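PDB 4EGW: Cobalt/magnesium transport protein CorA, which mediates magnesium influx through a homopentameric channel that alternates between open and closed states and is inactive when cytoplasmic magnesium is high. Local coordinates for residues I79-E83 / I126-K130; I99-P103 / I165-Y169. One frame throughout, in Å; residues are numbered along the deposited sequence.

Overall arrangement
Both contacts belong to the cytoplasmic α/β part of CorA and use one mixed sheet, their centres about 13 Å apart. Contact 1 sets helix 74-80 against the end of strand 122-127. Contact 2 lays helix 156-186 on strand 96-104, and strand 110-119 lies between strands 122-127 and 96-104 in the sheet. The segments alternate along the chain (79-83, 99-103, 126-130, 165-169), and 42 and 61 residues separate the two halves of contacts 1 and 2. The contacts meet directly: E83 O lies 3.1 Å from K101 NZ, a probable hydrogen bond, and I79 packs on I99. Y100, next along, turns to helix 156-186, so this strand lies between the short helix and long-helix layer and touches both.

Contact 1. Residues I79-E83 / I126-K130; sequences IGLDE and IHSDK
L81, S128 and I126 bury the most surface where helix 74-80 gives way to a loop and meets the end of strand 122-127, a helix-on-sheet junction of the α/β domain. L81 is engaged at both ends of the residue. Its carbonyl receives the hydroxyl of S128, S128 OG to L81 O at 2.5 Å, a very short distance whose exact value is doubtful. L81 CD2, a methyl, meets the strand 3.6 Å from I126 CG1, and the two side chains cross at about a right angle. With OG beside the backbone N (chi1 -64°), S128 directs its hydroxyl to L81, while S128 CB lies 3.8 Å from E83 OE2.

The branches of I126 divide the work. CG1, anti to the backbone N (chi1 -174°), serves L81; I126 CG2 instead lies 3.4 Å from G80 CA, on the side where a CB of that residue would stand. G80 N bonds to Y117 OH, which ties this segment to strand 110-119 as well.

Farther along, two acidic side chains approach without pairing. D129 OD2 is hydrogen-bonded to T112 OG1, and that bond may ease the repulsion where D129 OD2 comes 3.9 Å from E83 OE1, the two carboxylate planes standing 76° apart.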
loop_
_atom_site.group_PDB
_atom_site.type_symbol
_atom_site.label_atom_id
_atom_site.label_comp_id
_atom_site.label_asym_id
_atom_site.label_seq_id
_atom_site.Cartn_x
_atom_site.Cartn_y
_atom_site.Cartn_z
ATOM N N ILE A 79 20.670 -21.377 3.839
ATOM C CA ILE A 79 20.020 -20.935 2.618
ATOM C C ILE A 79 19.311 -19.627 2.935
ATOM O O ILE A 79 19.502 -18.626 2.245
ATOM C CB ILE A 79 18.967 -21.945 2.108
ATOM C CG1 ILE A 79 19.482 -23.381 2.201
ATOM C CG2 ILE A 79 18.576 -21.623 0.674
ATOM C CD1 ILE A 79 18.423 -24.419 1.863
ATOM N N GLY A 80 18.508 -19.646 3.997
ATOM C CA GLY A 80 17.683 -18.510 4.373
ATOM C C GLY A 80 18.425 -17.202 4.586
ATOM O O GLY A 80 17.929 -16.133 4.246
ATOM N N LEU A 81 19.626 -17.285 5.143
ATOM C CA LEU A 81 20.398 -16.091 5.469
ATOM C C LEU A 81 21.214 -15.573 4.295
ATOM O O LEU A 81 21.981 -14.622 4.450
ATOM C CB LEU A 81 21.324 -16.350 6.652
ATOM C CG LEU A 81 20.619 -16.408 7.998
ATOM C CD1 LEU A 81 21.620 -16.726 9.068
ATOM C CD2 LEU A 81 19.921 -15.092 8.287
ATOM N N ASP A 82 21.087 -16.212 3.135
ATOM C CA ASP A 82 21.773 -15.719 1.945
ATOM C C ASP A 82 20.827 -14.754 1.249
ATOM O O ASP A 82 19.747 -15.132 0.801
ATOM C CB ASP A 82 22.190 -16.870 1.020
ATOM C CG ASP A 82 23.182 -16.436 -0.058
ATOM O OD1 ASP A 82 23.272 -15.225 -0.358
ATOM O OD2 ASP A 82 23.871 -17.317 -0.618
ATOM N N GLU A 83 21.228 -13.491 1.195
ATOM C CA GLU A 83 20.353 -12.456 0.677
ATOM C C GLU A 83 20.539 -12.277 -0.824
ATOM O O GLU A 83 19.831 -11.486 -1.451
ATOM C CB GLU A 83 20.538 -11.133 1.433
ATOM C CG GLU A 83 21.950 -10.562 1.415
ATOM C CD GLU A 83 22.718 -10.852 2.693
ATOM O OE1 GLU A 83 23.057 -9.888 3.416
ATOM O OE2 GLU A 83 22.988 -12.042 2.973
ATOM N N ILE A 126 13.415 -16.417 7.922
ATOM C CA ILE A 126 14.799 -16.154 8.251
ATOM C C ILE A 126 15.423 -15.155 7.270
ATOM O O ILE A 126 15.364 -15.333 6.044
ATOM C CB ILE A 126 15.601 -17.466 8.317
ATOM C CG1 ILE A 126 17.024 -17.197 8.798
ATOM C CG2 ILE A 126 15.580 -18.189 6.975
ATOM C CD1 ILE A 126 17.374 -17.974 10.045
ATOM N N HIS A 127 15.996 -14.089 7.821
ATOM C CA HIS A 127 16.600 -13.060 6.997
ATOM C C HIS A 127 17.849 -12.470 7.623
ATOM O O HIS A 127 17.899 -12.248 8.830
ATOM C CB HIS A 127 15.589 -11.956 6.674
ATOM C CG HIS A 127 14.887 -11.390 7.870
ATOM N ND1 HIS A 127 15.150 -10.128 8.360
ATOM C CD2 HIS A 127 13.908 -11.899 8.656
ATOM C CE1 HIS A 127 14.376 -9.889 9.403
ATOM N NE2 HIS A 127 13.611 -10.946 9.604
ATOM N N SER A 128 18.863 -12.246 6.794
ATOM C CA SER A 128 20.073 -11.554 7.212
ATOM C C SER A 128 19.930 -10.031 7.221
ATOM O O SER A 128 20.631 -9.338 7.961
ATOM C CB SER A 128 21.253 -11.968 6.341
ATOM O OG SER A 128 21.529 -13.350 6.508
ATOM N N ASP A 129 19.046 -9.508 6.380
ATOM C CA ASP A 129 18.780 -8.072 6.355
ATOM C C ASP A 129 17.416 -7.811 6.973
ATOM O O ASP A 129 16.522 -8.652 6.897
ATOM C CB ASP A 129 18.820 -7.517 4.924
ATOM C CG ASP A 129 20.168 -6.901 4.563
ATOM O OD1 ASP A 129 20.868 -6.396 5.464
ATOM O OD2 ASP A 129 20.525 -6.911 3.367
ATOM N N LYS A 130 17.248 -6.658 7.602
ATOM C CA LYS A 130 15.936 -6.326 8.115
ATOM C C LYS A 130 14.976 -6.413 6.947
ATOM O O LYS A 130 15.337 -6.133 5.802
ATOM C CB LYS A 130 15.915 -4.917 8.689
ATOM C CG LYS A 130 14.990 -4.747 9.886
ATOM C CD LYS A 130 13.577 -5.313 9.663
ATOM C CE LYS A 130 13.347 -6.623 10.433
ATOM N NZ LYS A 130 11.969 -6.740 11.007
#

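Contact 2. Residues I99-P103 / I165-Y169; sequences IYKAP and ITRSY
Y100 is the first residue of strand 99-103 to reach the helix: its ring atom CD2 lies 3.6 Å from the terminal methyl CD1 of I165. The tail of I165 is fully extended, which carries CD1 out to this ring. L220 and N216 of helix 193-225 also touch Y100.

K101 contributes mainly its backbone. The Y169 hydroxyl donates to K101 O, with Y169 OH 2.6 Å from that oxygen, arriving from above the carbonyl plane, 79° out of it. N216 ND2 bonds to the same oxygen, so two donors hold it, while the lysine ammonium leads off to E83 O.

A102 presents its methyl to the other branch of I165, A102 CB to I165 CG2 at 3.6 Å. P103 then covers Y169: P103 CG stands 3.6 Å from the centroid of the Y169 ring and only 9° off the normal, a CH-pi contact over the face. P103 CG also touches S168 CB at 3.3 Å, so the proline ring sits against two successive helix residues. Were Y169 an alanine, K101 O would probably lose one of its two donors, and a gap would be likely to open beneath P103 where the aromatic face had been.

Strand and helix segments approach to 7.2 Å between axes at 45°. With F209 meeting the Y169 ring edge-to-face and T166 packing on helix 233-270, this is a buried seam of the α/β/α sandwich of the CorA cytoplasmic domain, in which long helices cover one face of the sheet.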
loop_
_atom_site.group_PDB
_atom_site.type_symbol
_atom_site.label_atom_id
_atom_site.label_comp_id
_atom_site.label_asym_id
_atom_site.label_seq_id
_atom_site.Cartn_x
_atom_site.Cartn_y
_atom_site.Cartn_z
ATOM N N ILE A 99 12.201 -18.918 -0.743
ATOM C CA ILE A 99 13.086 -17.779 -0.820
ATOM C C ILE A 99 12.249 -16.677 -1.442
ATOM O O ILE A 99 11.463 -16.922 -2.361
ATOM C CB ILE A 99 14.310 -18.081 -1.731
ATOM C CG1 ILE A 99 15.045 -19.347 -1.254
ATOM C CG2 ILE A 99 15.247 -16.861 -1.819
ATOM C CD1 ILE A 99 15.533 -19.284 0.181
ATOM N N TYR A 100 12.388 -15.462 -0.942
ATOM C CA TYR A 100 11.595 -14.387 -1.490
ATOM C C TYR A 100 12.382 -13.099 -1.433
ATOM O O TYR A 100 13.191 -12.906 -0.527
ATOM C CB TYR A 100 10.316 -14.261 -0.689
ATOM C CG TYR A 100 9.128 -13.834 -1.496
ATOM C CD1 TYR A 100 8.474 -14.729 -2.325
ATOM C CD2 TYR A 100 8.653 -12.532 -1.424
ATOM C CE1 TYR A 100 7.374 -14.339 -3.063
ATOM C CE2 TYR A 100 7.555 -12.132 -2.154
ATOM C CZ TYR A 100 6.915 -13.038 -2.972
ATOM O OH TYR A 100 5.820 -12.633 -3.701
ATOM N N LYS A 101 12.164 -12.228 -2.414
ATOM C CA LYS A 101 12.842 -10.936 -2.452
ATOM C C LYS A 101 11.969 -9.830 -1.884
ATOM O O LYS A 101 10.881 -9.549 -2.389
ATOM C CB LYS A 101 13.265 -10.570 -3.874
ATOM C CG LYS A 101 14.501 -11.302 -4.358
ATOM C CD LYS A 101 15.790 -10.602 -3.970
ATOM C CE LYS A 101 16.957 -11.461 -4.346
ATOM N NZ LYS A 101 18.209 -10.773 -3.966
ATOM N N ALA A 102 12.472 -9.192 -0.839
ATOM C CA ALA A 102 11.773 -8.104 -0.205
ATOM C C ALA A 102 12.603 -6.836 -0.357
ATOM O O ALA A 102 13.835 -6.896 -0.410
ATOM C CB ALA A 102 11.570 -8.422 1.244
ATOM N N PRO A 103 11.932 -5.682 -0.438
ATOM C CA PRO A 103 12.635 -4.400 -0.520
ATOM C C PRO A 103 13.631 -4.227 0.638
ATOM O O PRO A 103 13.387 -4.680 1.751
ATOM C CB PRO A 103 11.494 -3.374 -0.417
ATOM C CG PRO A 103 10.285 -4.102 -0.889
ATOM C CD PRO A 103 10.469 -5.502 -0.369
ATOM N N ILE A 165 5.242 -7.992 2.188
ATOM C CA ILE A 165 6.419 -7.716 1.389
ATOM C C ILE A 165 5.940 -6.999 0.152
ATOM O O ILE A 165 6.305 -5.849 -0.093
ATOM C CB ILE A 165 7.129 -8.994 0.966
ATOM C CG1 ILE A 165 7.677 -9.724 2.189
ATOM C CG2 ILE A 165 8.246 -8.680 -0.013
ATOM C CD1 ILE A 165 8.414 -10.991 1.835
ATOM N N THR A 166 5.061 -7.659 -0.594
ATOM C CA THR A 166 4.584 -7.102 -1.854
ATOM C C THR A 166 4.132 -5.656 -1.668
ATOM O O THR A 166 4.372 -4.795 -2.525
ATOM C CB THR A 166 3.465 -7.956 -2.461
ATOM O OG1 THR A 166 3.920 -9.313 -2.596
ATOM C CG2 THR A 166 3.074 -7.421 -3.831
ATOM N N ARG A 167 3.497 -5.397 -0.531
ATOM C CA ARG A 167 3.065 -4.056 -0.164
ATOM C C ARG A 167 4.234 -3.116 0.099
ATOM O O ARG A 167 4.124 -1.904 -0.114
ATOM C CB ARG A 167 2.160 -4.118 1.051
ATOM C CG ARG A 167 0.697 -4.044 0.690
ATOM C CD ARG A 167 -0.180 -4.121 1.937
ATOM N NE ARG A 167 0.240 -3.189 2.979
ATOM C CZ ARG A 167 -0.387 -2.053 3.260
ATOM N NH1 ARG A 167 -1.469 -1.703 2.576
ATOM N NH2 ARG A 167 0.061 -1.271 4.232
ATOM N N SER A 168 5.349 -3.672 0.571
ATOM C CA SER A 168 6.585 -2.899 0.678
ATOM C C SER A 168 6.894 -2.357 -0.708
ATOM O O SER A 168 7.048 -1.160 -0.905
ATOM C CB SER A 168 7.760 -3.770 1.149
ATOM O OG SER A 168 7.514 -4.391 2.399
ATOM N N TYR A 169 6.966 -3.258 -1.678
ATOM C CA TYR A 169 7.289 -2.872 -3.037
ATOM C C TYR A 169 6.333 -1.812 -3.552
ATOM O O TYR A 169 6.758 -0.788 -4.113
ATOM C CB TYR A 169 7.186 -4.076 -3.947
ATOM C CG TYR A 169 8.365 -5.019 -3.923
ATOM C CD1 TYR A 169 9.548 -4.684 -4.556
ATOM C CD2 TYR A 169 8.275 -6.271 -3.324
ATOM C CE1 TYR A 169 10.624 -5.560 -4.581
ATOM C CE2 TYR A 169 9.350 -7.152 -3.343
ATOM C CZ TYR A 169 10.516 -6.787 -3.978
ATOM O OH TYR A 169 11.589 -7.639 -4.014
#